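Local coordinates for glucose-6-phosphate isomerase like protein (Thermus thermophilus, PDB 1WIW) that probably interconverts glucose 6-phosphate or mannose 6-phosphate with fructose 6-phosphate, at residues B[154-159]-B[242-247]; B[173-178]-B[253-258]; B[200-205]-B[228-233]; B[216-221]-B[232-237]. One frame throughout, in Å; residues are numbered along the deposited sequence.

Contact 1. Residues B[154-159]-B[242-247]; sequences KFLAYT and AEVPAT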
loop_
_atom_site.group_PDB
_atom_site.type_symbol
_atom_site.label_atom_id
_atom_site.label_comp_id
_atom_site.label_asym_id
_atom_site.label_seq_id
_atom_site.Cartn_x
_atom_site.Cartn_y
_atom_site.Cartn_z
ATOM N N LYS B 154 12.923 19.816 -10.045
ATOM C CA LYS B 154 12.436 20.378 -11.304
ATOM C C LYS B 154 12.729 19.386 -12.421
ATOM O O LYS B 154 11.879 19.130 -13.269
ATOM C CB LYS B 154 13.122 21.713 -11.633
ATOM C CG LYS B 154 12.688 22.874 -10.756
ATOM C CD LYS B 154 13.248 24.200 -11.254
ATOM C CE LYS B 154 12.867 25.355 -10.330
ATOM N NZ LYS B 154 13.491 26.643 -10.759
ATOM N N PHE B 155 13.940 18.837 -12.420
ATOM C CA PHE B 155 14.333 17.879 -13.443
ATOM C C PHE B 155 13.418 16.657 -13.427
ATOM O O PHE B 155 12.943 16.231 -14.475
ATOM C CB PHE B 155 15.782 17.433 -13.241
ATOM C CG PHE B 155 16.334 16.643 -14.401
ATOM C CD1 PHE B 155 16.857 17.294 -15.517
ATOM C CD2 PHE B 155 16.289 15.251 -14.397
ATOM C CE1 PHE B 155 17.325 16.568 -16.616
ATOM C CE2 PHE B 155 16.752 14.514 -15.491
ATOM C CZ PHE B 155 17.270 15.176 -16.603
ATOM N N LEU B 156 13.168 16.098 -12.241
ATOM C CA LEU B 156 12.311 14.914 -12.123
ATOM C C LEU B 156 10.865 15.217 -12.521
ATOM O O LEU B 156 10.188 14.377 -13.112
ATOM C CB LEU B 156 12.344 14.359 -10.693
ATOM C CG LEU B 156 11.526 13.080 -10.442
ATOM C CD1 LEU B 156 11.957 11.994 -11.431
ATOM C CD2 LEU B 156 11.722 12.597 -8.999
ATOM N N ALA B 157 10.398 16.418 -12.199
ATOM C CA ALA B 157 9.035 16.810 -12.530
ATOM C C ALA B 157 8.833 16.710 -14.039
ATOM O O ALA B 157 7.817 16.198 -14.509
ATOM C CB ALA B 157 8.760 18.239 -12.035
ATOM N N TYR B 158 9.810 17.190 -14.799
ATOM C CA TYR B 158 9.727 17.126 -16.253
ATOM C C TYR B 158 9.662 15.675 -16.727
ATOM O O TYR B 158 8.954 15.358 -17.681
ATOM C CB TYR B 158 10.924 17.840 -16.886
ATOM C CG TYR B 158 10.745 19.340 -16.981
ATOM C CD1 TYR B 158 9.745 19.889 -17.787
ATOM C CD2 TYR B 158 11.552 20.207 -16.254
ATOM C CE1 TYR B 158 9.553 21.267 -17.865
ATOM C CE2 TYR B 158 11.372 21.589 -16.324
ATOM C CZ TYR B 158 10.367 22.110 -17.131
ATOM O OH TYR B 158 10.169 23.467 -17.196
ATOM N N THR B 159 10.396 14.795 -16.056
ATOM C CA THR B 159 10.402 13.372 -16.409
ATOM C C THR B 159 9.051 12.706 -16.116
ATOM O O THR B 159 8.633 11.775 -16.817
ATOM C CB THR B 159 11.488 12.610 -15.621
ATOM O OG1 THR B 159 12.778 13.153 -15.930
ATOM C CG2 THR B 159 11.459 11.123 -15.971
ATOM N N ALA B 242 13.964 6.568 -13.058
ATOM C CA ALA B 242 14.751 7.523 -12.288
ATOM C C ALA B 242 15.213 6.922 -10.963
ATOM O O ALA B 242 14.444 6.260 -10.269
ATOM C CB ALA B 242 13.927 8.776 -12.020
ATOM N N GLU B 243 16.478 7.139 -10.625
ATOM C CA GLU B 243 17.020 6.654 -9.360
ATOM C C GLU B 243 17.196 7.890 -8.487
ATOM O O GLU B 243 18.007 8.757 -8.796
ATOM C CB GLU B 243 18.376 5.973 -9.570
ATOM C CG GLU B 243 18.340 4.792 -10.528
ATOM C CD GLU B 243 19.719 4.202 -10.774
ATOM O OE1 GLU B 243 20.303 3.630 -9.828
ATOM O OE2 GLU B 243 20.220 4.319 -11.910
ATOM N N VAL B 244 16.421 7.985 -7.411
ATOM C CA VAL B 244 16.516 9.142 -6.526
ATOM C C VAL B 244 17.426 8.830 -5.347
ATOM O O VAL B 244 17.135 7.945 -4.543
ATOM C CB VAL B 244 15.127 9.560 -5.975
ATOM C CG1 VAL B 244 15.252 10.869 -5.199
ATOM C CG2 VAL B 244 14.124 9.696 -7.117
ATOM N N PRO B 245 18.548 9.554 -5.229
ATOM C CA PRO B 245 19.465 9.304 -4.115
ATOM C C PRO B 245 18.900 9.871 -2.816
ATOM O O PRO B 245 18.170 10.862 -2.831
ATOM C CB PRO B 245 20.743 10.008 -4.562
ATOM C CG PRO B 245 20.219 11.180 -5.312
ATOM C CD PRO B 245 19.089 10.582 -6.138
ATOM N N ALA B 246 19.232 9.241 -1.696
ATOM C CA ALA B 246 18.737 9.691 -0.406
ATOM C C ALA B 246 19.813 10.348 0.442
ATOM O O ALA B 246 20.780 9.703 0.855
ATOM C CB ALA B 246 18.135 8.526 0.354
ATOM N N THR B 247 19.631 11.638 0.700
ATOM C CA THR B 247 20.554 12.401 1.522
ATOM C C THR B 247 20.322 11.996 2.978
ATOM O O THR B 247 19.201 11.651 3.353
ATOM C CB THR B 247 20.287 13.909 1.363
ATOM O OG1 THR B 247 20.460 14.269 -0.014
ATOM C CG2 THR B 247 21.243 14.733 2.231
#
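Leu156 meets Ala242 and Val244 through a side chain whose CG swings opposite the backbone nitrogen (chi1 -178°), and a second torsion of 55° then spreads its two methyls over the strand. The branches share the work. CD1 sits on the methyl of Ala242, with Leu156 CD1 3.8 Å from Ala242 CB, and CD2 touches the valine two residues further along more loosely, with Leu156 CD2 4.2 Å from Val244 CG2. Since Ala242 and Val244 stand two apart in the strand, both present their side chains on the same face, and one leucine fork can reach the pair.

The two partners are turned differently. Ala242 CB points toward the helix and receives the methyl directly. Val244 CB runs across that direction, and the valine reaches the leucine by its CG2 branch. With only a methyl at Ala242, the CA atoms of Leu156 and Ala242 stand 7.8 Å apart. All the touching atoms are carbon, so the contact is purely apolar.

Helix 152-160 thus lies against strand 240-244, a strand at the edge, within this chain, of the parallel sheet of the C-terminal SIS domain. Val244 also packs on Val219 and Leu221 of the adjoining strand 216-221. The helix is tied down on other sides too: Lys154 makes a salt bridge with Asp5, Tyr158 OH bonds the backbone of Arg2 and Leu4, and Ala157 rests on Tyr268 of helix 251-272.

Contact 2. Residues B[173-178]-B[253-258]; sequences RPLEGA and AQVMAL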
loop_
_atom_site.group_PDB
_atom_site.type_symbol
_atom_site.label_atom_id
_atom_site.label_comp_id
_atom_site.label_asym_id
_atom_site.label_seq_id
_atom_site.Cartn_x
_atom_site.Cartn_y
_atom_site.Cartn_z
ATOM N N ARG B 173 9.405 0.514 2.766
ATOM C CA ARG B 173 8.253 0.399 1.879
ATOM C C ARG B 173 7.127 1.408 2.104
ATOM O O ARG B 173 6.516 1.872 1.141
ATOM C CB ARG B 173 7.700 -1.032 1.920
ATOM C CG ARG B 173 8.680 -2.098 1.408
ATOM C CD ARG B 173 9.126 -1.831 -0.030
ATOM N NE ARG B 173 7.989 -1.718 -0.938
ATOM C CZ ARG B 173 7.306 -2.748 -1.428
ATOM N NH1 ARG B 173 6.276 -2.532 -2.239
ATOM N NH2 ARG B 173 7.664 -3.994 -1.130
ATOM N N PRO B 174 6.831 1.762 3.367
ATOM C CA PRO B 174 5.749 2.733 3.579
ATOM C C PRO B 174 6.001 4.107 2.950
ATOM O O PRO B 174 5.074 4.908 2.817
ATOM C CB PRO B 174 5.633 2.793 5.098
ATOM C CG PRO B 174 5.994 1.395 5.509
ATOM C CD PRO B 174 7.209 1.122 4.641
ATOM N N LEU B 175 7.245 4.383 2.560
ATOM C CA LEU B 175 7.559 5.669 1.941
ATOM C C LEU B 175 6.797 5.828 0.620
ATOM O O LEU B 175 6.324 6.921 0.299
ATOM C CB LEU B 175 9.066 5.805 1.684
ATOM C CG LEU B 175 9.501 7.037 0.866
ATOM C CD1 LEU B 175 9.072 8.320 1.575
ATOM C CD2 LEU B 175 11.017 7.020 0.665
ATOM N N GLU B 176 6.677 4.737 -0.135
ATOM C CA GLU B 176 5.975 4.749 -1.425
ATOM C C GLU B 176 4.571 5.329 -1.281
ATOM O O GLU B 176 4.156 6.194 -2.059
ATOM C CB GLU B 176 5.876 3.325 -1.981
ATOM C CG GLU B 176 7.224 2.676 -2.222
ATOM C CD GLU B 176 7.152 1.163 -2.271
ATOM O OE1 GLU B 176 8.213 0.536 -2.433
ATOM O OE2 GLU B 176 6.043 0.603 -2.144
ATOM N N GLY B 177 3.846 4.835 -0.284
ATOM C CA GLY B 177 2.497 5.306 -0.035
ATOM C C GLY B 177 2.471 6.781 0.314
ATOM O O GLY B 177 1.597 7.511 -0.143
ATOM N N ALA B 178 3.431 7.227 1.118
ATOM C CA ALA B 178 3.486 8.630 1.510
ATOM C C ALA B 178 3.773 9.527 0.302
ATOM O O ALA B 178 3.236 10.635 0.203
ATOM C CB ALA B 178 4.557 8.836 2.585
ATOM N N ALA B 253 16.708 9.526 8.465
ATOM C CA ALA B 253 16.994 10.801 7.811
ATOM C C ALA B 253 16.854 10.654 6.298
ATOM O O ALA B 253 16.279 11.510 5.629
ATOM C CB ALA B 253 18.406 11.268 8.161
ATOM N N GLN B 254 17.380 9.557 5.763
ATOM C CA GLN B 254 17.304 9.287 4.334
ATOM C C GLN B 254 15.849 9.214 3.859
ATOM O O GLN B 254 15.497 9.756 2.803
ATOM C CB GLN B 254 18.031 7.975 4.006
ATOM C CG GLN B 254 19.550 8.060 4.158
ATOM C CD GLN B 254 20.252 6.783 3.729
ATOM O OE1 GLN B 254 20.060 5.727 4.326
ATOM N NE2 GLN B 254 21.063 6.875 2.684
ATOM N N VAL B 255 15.002 8.549 4.636
ATOM C CA VAL B 255 13.592 8.434 4.268
ATOM C C VAL B 255 12.951 9.818 4.180
ATOM O O VAL B 255 12.303 10.151 3.195
ATOM C CB VAL B 255 12.811 7.569 5.289
ATOM C CG1 VAL B 255 11.298 7.753 5.100
ATOM C CG2 VAL B 255 13.180 6.097 5.104
HETATM N N MSE B 256 13.148 10.626 5.214
HETATM C CA MSE B 256 12.574 11.964 5.248
HETATM C C MSE B 256 13.145 12.862 4.142
HETATM O O MSE B 256 12.427 13.694 3.577
HETATM C CB MSE B 256 12.801 12.573 6.631
HETATM C CG MSE B 256 11.543 13.125 7.298
HETATM SE SE MSE B 256 9.965 11.983 7.194
HETATM C CE MSE B 256 10.632 10.469 8.195
ATOM N N ALA B 257 14.428 12.696 3.826
ATOM C CA ALA B 257 15.054 13.483 2.766
ATOM C C ALA B 257 14.417 13.116 1.432
ATOM O O ALA B 257 14.169 13.981 0.596
ATOM C CB ALA B 257 16.561 13.222 2.719
ATOM N N LEU B 258 14.158 11.826 1.231
ATOM C CA LEU B 258 13.523 11.372 -0.004
ATOM C C LEU B 258 12.120 11.965 -0.056
ATOM O O LEU B 258 11.704 12.514 -1.071
ATOM C CB LEU B 258 13.441 9.842 -0.043
ATOM C CG LEU B 258 14.733 9.074 -0.350
ATOM C CD1 LEU B 258 14.536 7.598 -0.047
ATOM C CD2 LEU B 258 15.133 9.278 -1.810
#
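Leu175 and Leu258 cross at about a right angle where helix 174-185 meets helix 251-272, inside the alpha/beta SIS domain and close to the centre of the folded chain. The CB of Leu175 points toward the other helix. Its CD2 branch lies over Leu258, with Leu175 CD2 3.6 Å from Leu258 CD1, and it also reaches down to the root of that side chain, Leu258 CB being 3.8 Å from Leu175 CD2. The other branch turns to the preceding turn of the helix, where Leu175 CD1 approaches Val255 CG1 at 4.2 Å and lies near the carbonyl oxygen of the same residue. The leucine fork therefore spans Val255 and Leu258, one turn apart.

Neighbours close in on the three buried residues: Phe49 of helix 48-54 packs on Leu175, Leu53 on Val255, and Leu221 at the end of a sheet strand touches both leucines. On the flank turned from helix 251-272, Arg173 is held to Glu176 by a salt bridge, and its guanidinium also bonds the carbonyls of Pro195 and Pro196. Arg173 NE meets the syn side of Glu176 OE1 at 2.7 Å, some 34° out of the carboxylate plane, and that oxygen also accepts the backbone N-H of Ser169.

Contact 3. Residues B[200-205]-B[228-233]; sequences EFFLVG and ALAKEI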
loop_
_atom_site.group_PDB
_atom_site.type_symbol
_atom_site.label_atom_id
_atom_site.label_comp_id
_atom_site.label_asym_id
_atom_site.label_seq_id
_atom_site.Cartn_x
_atom_site.Cartn_y
_atom_site.Cartn_z
ATOM N N GLU B 200 8.653 -9.361 -7.860
ATOM C CA GLU B 200 7.884 -10.333 -8.637
ATOM C C GLU B 200 6.905 -9.557 -9.520
ATOM O O GLU B 200 6.691 -9.894 -10.684
ATOM C CB GLU B 200 7.114 -11.273 -7.701
ATOM C CG GLU B 200 8.008 -12.112 -6.792
ATOM C CD GLU B 200 8.700 -13.249 -7.523
ATOM O OE1 GLU B 200 8.740 -13.224 -8.773
ATOM O OE2 GLU B 200 9.215 -14.166 -6.845
ATOM N N PHE B 201 6.324 -8.511 -8.941
ATOM C CA PHE B 201 5.372 -7.650 -9.625
ATOM C C PHE B 201 6.012 -7.017 -10.866
ATOM O O PHE B 201 5.423 -7.012 -11.956
ATOM C CB PHE B 201 4.907 -6.563 -8.649
ATOM C CG PHE B 201 4.013 -5.523 -9.260
ATOM C CD1 PHE B 201 2.682 -5.806 -9.546
ATOM C CD2 PHE B 201 4.498 -4.247 -9.524
ATOM C CE1 PHE B 201 1.843 -4.831 -10.085
ATOM C CE2 PHE B 201 3.668 -3.263 -10.063
ATOM C CZ PHE B 201 2.337 -3.560 -10.344
ATOM N N PHE B 202 7.223 -6.491 -10.699
ATOM C CA PHE B 202 7.933 -5.853 -11.803
ATOM C C PHE B 202 8.181 -6.831 -12.953
ATOM O O PHE B 202 8.121 -6.456 -14.117
ATOM C CB PHE B 202 9.273 -5.300 -11.312
ATOM C CG PHE B 202 9.149 -4.247 -10.240
ATOM C CD1 PHE B 202 10.209 -4.003 -9.372
ATOM C CD2 PHE B 202 7.989 -3.484 -10.113
ATOM C CE1 PHE B 202 10.118 -3.012 -8.387
ATOM C CE2 PHE B 202 7.886 -2.491 -9.132
ATOM C CZ PHE B 202 8.957 -2.255 -8.267
ATOM N N LEU B 203 8.459 -8.083 -12.605
ATOM C CA LEU B 203 8.745 -9.134 -13.578
ATOM C C LEU B 203 7.578 -9.601 -14.435
ATOM O O LEU B 203 7.737 -9.790 -15.638
ATOM C CB LEU B 203 9.329 -10.358 -12.868
ATOM C CG LEU B 203 10.772 -10.301 -12.373
ATOM C CD1 LEU B 203 11.042 -11.471 -11.445
ATOM C CD2 LEU B 203 11.723 -10.330 -13.568
ATOM N N VAL B 204 6.409 -9.784 -13.831
ATOM C CA VAL B 204 5.258 -10.288 -14.578
ATOM C C VAL B 204 4.129 -9.317 -14.899
ATOM O O VAL B 204 3.452 -9.468 -15.918
ATOM C CB VAL B 204 4.638 -11.507 -13.855
ATOM C CG1 VAL B 204 5.628 -12.664 -13.843
ATOM C CG2 VAL B 204 4.259 -11.131 -12.435
ATOM N N GLY B 205 3.925 -8.317 -14.050
ATOM C CA GLY B 205 2.837 -7.385 -14.282
ATOM C C GLY B 205 3.060 -6.186 -15.186
ATOM O O GLY B 205 2.108 -5.463 -15.480
ATOM N N ALA B 228 18.811 -2.116 -6.833
ATOM C CA ALA B 228 19.649 -2.449 -7.976
ATOM C C ALA B 228 18.997 -3.546 -8.816
ATOM O O ALA B 228 19.036 -3.503 -10.045
ATOM C CB ALA B 228 21.023 -2.898 -7.503
ATOM N N LEU B 229 18.409 -4.529 -8.140
ATOM C CA LEU B 229 17.733 -5.633 -8.812
ATOM C C LEU B 229 16.525 -5.057 -9.534
ATOM O O LEU B 229 16.247 -5.401 -10.684
ATOM C CB LEU B 229 17.282 -6.680 -7.787
ATOM C CG LEU B 229 18.408 -7.371 -7.013
ATOM C CD1 LEU B 229 17.844 -8.178 -5.848
ATOM C CD2 LEU B 229 19.190 -8.267 -7.971
ATOM N N ALA B 230 15.820 -4.160 -8.849
ATOM C CA ALA B 230 14.645 -3.509 -9.410
ATOM C C ALA B 230 15.016 -2.800 -10.707
ATOM O O ALA B 230 14.282 -2.862 -11.695
ATOM C CB ALA B 230 14.077 -2.508 -8.410
ATOM N N LYS B 231 16.164 -2.132 -10.705
ATOM C CA LYS B 231 16.620 -1.414 -11.887
ATOM C C LYS B 231 16.855 -2.357 -13.061
ATOM O O LYS B 231 16.417 -2.082 -14.181
ATOM C CB LYS B 231 17.905 -0.639 -11.580
ATOM C CG LYS B 231 18.493 0.093 -12.782
ATOM C CD LYS B 231 19.718 0.893 -12.381
ATOM C CE LYS B 231 20.296 1.671 -13.555
ATOM N NZ LYS B 231 21.477 2.484 -13.135
ATOM N N GLU B 232 17.536 -3.470 -12.809
ATOM C CA GLU B 232 17.808 -4.431 -13.877
ATOM C C GLU B 232 16.515 -4.959 -14.501
ATOM O O GLU B 232 16.445 -5.193 -15.706
ATOM C CB GLU B 232 18.645 -5.602 -13.350
ATOM C CG GLU B 232 18.964 -6.648 -14.417
ATOM C CD GLU B 232 19.968 -7.692 -13.948
ATOM O OE1 GLU B 232 21.146 -7.333 -13.719
ATOM O OE2 GLU B 232 19.575 -8.872 -13.805
ATOM N N ILE B 233 15.485 -5.130 -13.684
ATOM C CA ILE B 233 14.208 -5.629 -14.179
ATOM C C ILE B 233 13.397 -4.567 -14.932
ATOM O O ILE B 233 12.957 -4.791 -16.062
ATOM C CB ILE B 233 13.357 -6.191 -13.012
ATOM C CG1 ILE B 233 14.040 -7.438 -12.440
ATOM C CG2 ILE B 233 11.941 -6.511 -13.493
ATOM C CD1 ILE B 233 13.414 -7.967 -11.166
#
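Ile233 faces Phe202 and Leu203 across two helical segments that run almost parallel, 7° apart in direction with axes 9.8 Å from each other. Its CB points at the opposite helix and divides there into two branches. CG2 is the branch trans to the main-chain N and presses against the root of the phenylalanine, Ile233 CG2 being 3.7 Å from Phe202 CB. The same methyl also borders the leucine, with Ile233 CG2 3.8 Å from Leu203 CD2. CG1, the other branch, passes alongside that leucine methyl, Ile233 CG1 to Leu203 CD2 being 3.9 Å. An extended second torsion (chi2 172°) carries the tip onward until Ile233 CD1 is 3.7 Å from Leu203 CG. The two aliphatic chains cross at about a right angle, and Ile233 CD1 touches both the branch point and the CD2 methyl of Leu203.

Helices 198-204 and 225-234 lie side by side on one face of the parallel sheet, the usual arrangement of an alpha/beta SIS domain. One turn earlier than Ile233, Ala230 meets the Phe202 ring obliquely, with Ala230 CB 4.0 Å from Phe202 CE1. That ring also packs edge-to-face with Tyr168 of strand 164-168 and touches Leu166 of the same strand, which takes it down toward the sheet. The outer flank of helix 198-204 belongs to the dimer interface: Leu203 packs on Leu74 of the second subunit, and Glu200 OE2 accepts a hydrogen bond from the backbone nitrogen of that same Leu74.

Contact 4. Residues B[216-221]-B[232-237]; sequences LAAVLL and EILESR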
loop_
_atom_site.group_PDB
_atom_site.type_symbol
_atom_site.label_atom_id
_atom_site.label_comp_id
_atom_site.label_asym_id
_atom_site.label_seq_id
_atom_site.Cartn_x
_atom_site.Cartn_y
_atom_site.Cartn_z
ATOM N N LEU B 216 4.573 4.361 -18.089
ATOM C CA LEU B 216 5.122 4.315 -16.738
ATOM C C LEU B 216 6.476 5.002 -16.572
ATOM O O LEU B 216 7.294 5.037 -17.489
ATOM C CB LEU B 216 5.244 2.863 -16.278
ATOM C CG LEU B 216 3.943 2.099 -16.020
ATOM C CD1 LEU B 216 4.246 0.621 -15.865
ATOM C CD2 LEU B 216 3.263 2.645 -14.767
ATOM N N ALA B 217 6.691 5.553 -15.385
ATOM C CA ALA B 217 7.945 6.205 -15.036
ATOM C C ALA B 217 8.337 5.592 -13.696
ATOM O O ALA B 217 7.758 5.917 -12.657
ATOM C CB ALA B 217 7.746 7.709 -14.889
ATOM N N ALA B 218 9.299 4.682 -13.720
ATOM C CA ALA B 218 9.737 4.047 -12.489
ATOM C C ALA B 218 10.592 5.024 -11.697
ATOM O O ALA B 218 11.483 5.672 -12.249
ATOM C CB ALA B 218 10.525 2.788 -12.800
ATOM N N VAL B 219 10.304 5.144 -10.406
ATOM C CA VAL B 219 11.069 6.043 -9.546
ATOM C C VAL B 219 11.585 5.236 -8.368
ATOM O O VAL B 219 10.835 4.925 -7.444
ATOM C CB VAL B 219 10.200 7.205 -9.021
ATOM C CG1 VAL B 219 11.047 8.147 -8.183
ATOM C CG2 VAL B 219 9.577 7.956 -10.185
ATOM N N LEU B 220 12.864 4.879 -8.413
ATOM C CA LEU B 220 13.460 4.094 -7.339
ATOM C C LEU B 220 13.962 5.049 -6.258
ATOM O O LEU B 220 14.868 5.845 -6.484
ATOM C CB LEU B 220 14.605 3.237 -7.889
ATOM C CG LEU B 220 14.235 2.414 -9.131
ATOM C CD1 LEU B 220 15.413 1.560 -9.563
ATOM C CD2 LEU B 220 13.023 1.538 -8.835
ATOM N N LEU B 221 13.348 4.966 -5.086
ATOM C CA LEU B 221 13.693 5.833 -3.971
ATOM C C LEU B 221 14.724 5.249 -3.005
ATOM O O LEU B 221 14.433 4.307 -2.268
ATOM C CB LEU B 221 12.414 6.184 -3.196
ATOM C CG LEU B 221 11.351 6.927 -4.004
ATOM C CD1 LEU B 221 10.031 6.934 -3.255
ATOM C CD2 LEU B 221 11.842 8.342 -4.266
ATOM N N GLU B 232 17.536 -3.470 -12.809
ATOM C CA GLU B 232 17.808 -4.431 -13.877
ATOM C C GLU B 232 16.515 -4.959 -14.501
ATOM O O GLU B 232 16.445 -5.193 -15.706
ATOM C CB GLU B 232 18.645 -5.602 -13.350
ATOM C CG GLU B 232 18.964 -6.648 -14.417
ATOM C CD GLU B 232 19.968 -7.692 -13.948
ATOM O OE1 GLU B 232 21.146 -7.333 -13.719
ATOM O OE2 GLU B 232 19.575 -8.872 -13.805
ATOM N N ILE B 233 15.485 -5.130 -13.684
ATOM C CA ILE B 233 14.208 -5.629 -14.179
ATOM C C ILE B 233 13.397 -4.567 -14.932
ATOM O O ILE B 233 12.957 -4.791 -16.062
ATOM C CB ILE B 233 13.357 -6.191 -13.012
ATOM C CG1 ILE B 233 14.040 -7.438 -12.440
ATOM C CG2 ILE B 233 11.941 -6.511 -13.493
ATOM C CD1 ILE B 233 13.414 -7.967 -11.166
ATOM N N LEU B 234 13.221 -3.406 -14.310
ATOM C CA LEU B 234 12.434 -2.322 -14.899
ATOM C C LEU B 234 13.057 -1.631 -16.107
ATOM O O LEU B 234 12.349 -1.093 -16.957
ATOM C CB LEU B 234 12.131 -1.271 -13.829
ATOM C CG LEU B 234 11.349 -1.757 -12.608
ATOM C CD1 LEU B 234 11.268 -0.653 -11.572
ATOM C CD2 LEU B 234 9.964 -2.182 -13.035
ATOM N N GLU B 235 14.381 -1.647 -16.178
ATOM C CA GLU B 235 15.103 -0.991 -17.260
ATOM C C GLU B 235 14.493 -1.232 -18.645
ATOM O O GLU B 235 14.233 -0.293 -19.397
ATOM C CB GLU B 235 16.563 -1.449 -17.238
ATOM C CG GLU B 235 17.545 -0.406 -17.727
ATOM C CD GLU B 235 18.985 -0.861 -17.589
ATOM O OE1 GLU B 235 19.421 -1.123 -16.447
ATOM O OE2 GLU B 235 19.680 -0.959 -18.623
ATOM N N SER B 236 14.255 -2.497 -18.968
ATOM C CA SER B 236 13.693 -2.872 -20.261
ATOM C C SER B 236 12.168 -2.857 -20.308
ATOM O O SER B 236 11.577 -2.952 -21.386
ATOM C CB SER B 236 14.170 -4.276 -20.624
ATOM O OG SER B 236 13.822 -5.189 -19.594
ATOM N N ARG B 237 11.531 -2.727 -19.149
ATOM C CA ARG B 237 10.076 -2.765 -19.096
ATOM C C ARG B 237 9.301 -1.454 -18.975
ATOM O O ARG B 237 8.101 -1.432 -19.239
ATOM C CB ARG B 237 9.649 -3.726 -17.980
ATOM C CG ARG B 237 10.156 -5.158 -18.185
ATOM C CD ARG B 237 9.738 -6.080 -17.044
ATOM N NE ARG B 237 10.085 -7.479 -17.296
ATOM C CZ ARG B 237 11.320 -7.974 -17.266
ATOM N NH1 ARG B 237 12.357 -7.193 -16.993
ATOM N NH2 ARG B 237 11.520 -9.260 -17.510
#
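Leu234 meets Ala218 and Leu220 with aliphatic carbon alone, and the flat group of the region, the guanidinium of Arg237, lies further along the same segment, away from the strand. Its edge is turned to the carbonyl oxygen of Ile233, which lies 8° out of the guanidinium plane. Arg237 NH1 donates to Ile233 O at 2.6 Å with an N-H...O angle of 143°, the donor tilted 22° from the carbonyl plane. The arginine thus folds back on the chain four residues before it, while its backbone Arg237 N bonds Leu234 O at 2.9 Å.

Leu234 points toward the strand and touches it with a single methyl. That methyl bridges two residues on the same face of strand 216-221: Leu234 CD1 is 3.7 Å from Ala218 CB and 3.9 Å from Leu220 CD2. Leu220 and Leu234 run antiparallel alongside one another and meet by methyl groups. The other methyl of Leu234 turns to the ring of Phe202 on helix 198-204, and Leu206 packs on the same leucine.

Strand 216-221, helix 225-234 and strand 240-244 form a beta-alpha-beta unit, and Leu234 fastens the later part of helix 225-234 to the first strand. With only buried methyl groups meeting here, the grip depends on shape and burial, whereas directional polar bonding is left to the Arg237 NH1 to Ile233 O bond, which lies away from the strand.

In the fold
The centre of contact 2 lies about 7 Å from the centre of the chain, nearest of the four. Contacts 1 and 4 are also buried but further out, and contact 3 is only partly covered, at the dimer interface. Contacts 1 and 4 work on opposite faces of one sheet, through neighbouring strands joined by backbone hydrogen bonds between Ala242 and Ala218 and between Ala242 and Leu220. Contacts 3 and 4 share helix 225-234, one binding it to a parallel helix and the other to the sheet. All four meet through apolar carbons. Charges lie at their margins, as where Lys231 of contact 3 makes a salt bridge with Glu243 of contact 1.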